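Local coordinates for scaffolding protein (Clostridium cellulolyticum, PDB 1G43) that probably anchors the cellulosome to cellulose, being the family IIIa cellulose-binding domain of a scaffoldin, at residues 118-121 with 122-126. Sequence-based numbering, arbitrary orientation.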
ATOM      1  N   PHE A 118       8.149   0.891   6.465  1.00 16.48           N
ATOM      2  CA  PHE A 118       8.817   2.151   6.648  1.00 18.25           C
ATOM      3  C   PHE A 118       9.056   2.405   8.141  1.00 18.05           C
ATOM      4  O   PHE A 118       8.363   1.867   8.996  1.00 17.49           O
ATOM      5  CB  PHE A 118       8.072   3.315   5.973  1.00 16.98           C
ATOM      6  CG  PHE A 118       6.730   3.616   6.541  1.00 16.47           C
ATOM      7  CD1 PHE A 118       5.601   2.945   6.089  1.00 17.08           C
ATOM      8  CD2 PHE A 118       6.574   4.625   7.474  1.00 17.90           C
ATOM      9  CE1 PHE A 118       4.328   3.285   6.551  1.00 17.26           C
ATOM     10  CE2 PHE A 118       5.311   4.977   7.948  1.00 19.20           C
ATOM     11  CZ  PHE A 118       4.181   4.303   7.480  1.00 17.87           C
ATOM     12  N   ALA A 119      10.067   3.209   8.439  1.00 18.15           N
ATOM     13  CA  ALA A 119      10.430   3.488   9.823  1.00 19.23           C
ATOM     14  C   ALA A 119      11.089   4.855   9.921  1.00 18.87           C
ATOM     15  O   ALA A 119      11.430   5.470   8.902  1.00 18.80           O
ATOM     16  CB  ALA A 119      11.382   2.400  10.311  1.00 19.07           C
ATOM     17  N   ARG A 120      11.243   5.353  11.138  1.00 17.78           N
ATOM     18  CA  ARG A 120      11.899   6.633  11.294  1.00 19.07           C
ATOM     19  C   ARG A 120      13.390   6.367  11.231  1.00 20.18           C
ATOM     20  O   ARG A 120      13.859   5.264  11.551  1.00 21.58           O
ATOM     21  CB  ARG A 120      11.555   7.281  12.631  1.00 19.67           C
ATOM     22  CG  ARG A 120      10.110   7.673  12.800  1.00 18.61           C
ATOM     23  CD  ARG A 120       9.832   7.910  14.248  1.00 19.03           C
ATOM     24  NE  ARG A 120       8.435   8.212  14.486  1.00 20.47           N
ATOM     25  CZ  ARG A 120       7.870   8.220  15.685  1.00 21.26           C
ATOM     26  NH1 ARG A 120       8.597   7.934  16.750  1.00 19.13           N
ATOM     27  NH2 ARG A 120       6.577   8.510  15.818  1.00 20.79           N
ATOM     28  N   ASN A 121      14.135   7.373  10.812  1.00 21.81           N
ATOM     29  CA  ASN A 121      15.569   7.251  10.720  1.00 23.55           C
ATOM     30  C   ASN A 121      16.207   6.943  12.077  1.00 24.70           C
ATOM     31  O   ASN A 121      17.299   6.392  12.127  1.00 25.58           O
ATOM     32  CB  ASN A 121      16.159   8.529  10.144  1.00 25.33           C
ATOM     33  CG  ASN A 121      15.751   8.752   8.685  1.00 29.99           C
ATOM     34  OD1 ASN A 121      16.182   9.722   8.048  1.00 33.20           O
ATOM     35  ND2 ASN A 121      14.906   7.861   8.151  1.00 29.44           N
ATOM     36  N   ASP A 122      15.527   7.269  13.176  1.00 24.61           N
ATOM     37  CA  ASP A 122      16.087   7.015  14.494  1.00 23.56           C
ATOM     38  C   ASP A 122      15.502   5.803  15.171  1.00 23.02           C
ATOM     39  O   ASP A 122      15.741   5.569  16.349  1.00 24.14           O
ATOM     40  CB  ASP A 122      15.912   8.225  15.407  1.00 25.35           C
ATOM     41  CG  ASP A 122      14.448   8.586  15.670  1.00 26.92           C
ATOM     42  OD1 ASP A 122      13.527   7.751  15.539  1.00 27.85           O
ATOM     43  OD2 ASP A 122      14.220   9.747  16.047  1.00 32.66           O
ATOM     44  N   TRP A 123      14.726   5.037  14.424  1.00 22.29           N
ATOM     45  CA  TRP A 123      14.096   3.836  14.929  1.00 21.94           C
ATOM     46  C   TRP A 123      13.213   3.962  16.156  1.00 21.66           C
ATOM     47  O   TRP A 123      12.933   2.972  16.802  1.00 23.43           O
ATOM     48  CB  TRP A 123      15.152   2.747  15.171  1.00 21.79           C
ATOM     49  CG  TRP A 123      15.847   2.404  13.924  1.00 21.10           C
ATOM     50  CD1 TRP A 123      16.997   2.958  13.456  1.00 21.45           C
ATOM     51  CD2 TRP A 123      15.381   1.513  12.902  1.00 20.75           C
ATOM     52  NE1 TRP A 123      17.282   2.470  12.193  1.00 23.56           N
ATOM     53  CE2 TRP A 123      16.304   1.580  11.833  1.00 22.62           C
ATOM     54  CE3 TRP A 123      14.277   0.666  12.786  1.00 22.74           C
ATOM     55  CZ2 TRP A 123      16.154   0.825  10.656  1.00 24.24           C
ATOM     56  CZ3 TRP A 123      14.127  -0.089  11.615  1.00 24.46           C
ATOM     57  CH2 TRP A 123      15.063  -0.000  10.564  1.00 22.49           C
ATOM     58  N   SER A 124      12.773   5.166  16.488  1.00 21.61           N
ATOM     59  CA  SER A 124      11.880   5.332  17.633  1.00 20.97           C
ATOM     60  C   SER A 124      10.514   4.733  17.262  1.00 21.63           C
ATOM     61  O   SER A 124      10.189   4.556  16.078  1.00 21.96           O
ATOM     62  CB  SER A 124      11.735   6.825  18.027  1.00 21.25           C
ATOM     63  OG  SER A 124      11.263   7.628  16.956  1.00 21.36           O
ATOM     64  N   ASN A 125       9.736   4.426  18.287  1.00 20.46           N
ATOM     65  CA  ASN A 125       8.441   3.794  18.173  1.00 22.85           C
ATOM     66  C   ASN A 125       7.309   4.686  17.707  1.00 23.39           C
ATOM     67  O   ASN A 125       7.237   5.837  18.090  1.00 24.55           O
ATOM     68  CB  ASN A 125       8.044   3.204  19.538  1.00 24.34           C
ATOM     69  CG  ASN A 125       8.621   1.810  19.790  1.00 26.85           C
ATOM     70  OD1 ASN A 125       9.657   1.421  19.234  1.00 27.56           O
ATOM     71  ND2 ASN A 125       7.944   1.053  20.645  1.00 28.51           N
ATOM     72  N   PHE A 126       6.437   4.123  16.880  1.00 22.14           N
ATOM     73  CA  PHE A 126       5.243   4.791  16.397  1.00 22.05           C
ATOM     74  C   PHE A 126       4.193   4.250  17.353  1.00 22.59           C
ATOM     75  O   PHE A 126       4.463   3.339  18.139  1.00 22.29           O
ATOM     76  CB  PHE A 126       4.801   4.308  15.001  1.00 22.58           C
ATOM     77  CG  PHE A 126       5.653   4.778  13.857  1.00 23.55           C
ATOM     78  CD1 PHE A 126       6.592   3.941  13.293  1.00 22.75           C
ATOM     79  CD2 PHE A 126       5.453   6.033  13.291  1.00 23.62           C
ATOM     80  CE1 PHE A 126       7.317   4.342  12.174  1.00 25.16           C
ATOM     81  CE2 PHE A 126       6.179   6.440  12.166  1.00 23.43           C
ATOM     82  CZ  PHE A 126       7.104   5.595  11.613  1.00 23.24           C
TER
HETATM   83  O   HOH W   1      10.927   3.993  13.481  1.00 24.37           O
HETATM   84  O   HOH W   2       6.415   8.825  18.550  1.00 31.77           O
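Arg120 NE lies over one face of the Phe126 ring, toward its rim, and the ring's edge meets CA of Ala119. The chain here leaves strand 111-120 of the beta-sandwich through a type I turn, Arg120 to Trp123, closed by a hydrogen bond from Trp123 N to Arg120 O (3.0 Å). Arg120 and Phe126 make an off-centre cation-pi contact, with Arg120 CZ 4.5 Å from the ring centroid of Phe126 and the two planes 54° apart. The backbone of Phe126 lies over one face of the guanidinium, with Ser124 OG and a water at its edge. That water bridges Arg120 NH2 and Asn125 O. Phe118 meets the Phe126 ring obliquely, its CE2 4.1 Å from Phe126 CZ. One face of the Trp123 indole has Arg120 O above its rim, while Ala119 CB touches Trp123 CZ3.

An Asx turn overlaps the type I turn: Asp122 OD1 accepts from Ser124 N, and also from Ser124 OG, both from the same face of the carboxylate. Asp122 OD2 forms a salt bridge with Lys53.

Arg120 NH2 also donates a hydrogen bond to Gln49 O. A second water bridges Arg120 N and Ser124 O. In the guanidinium plane, Arg120 NH1 donates to Ser124 OG at 2.7 Å, with an N-H...O angle of 161°.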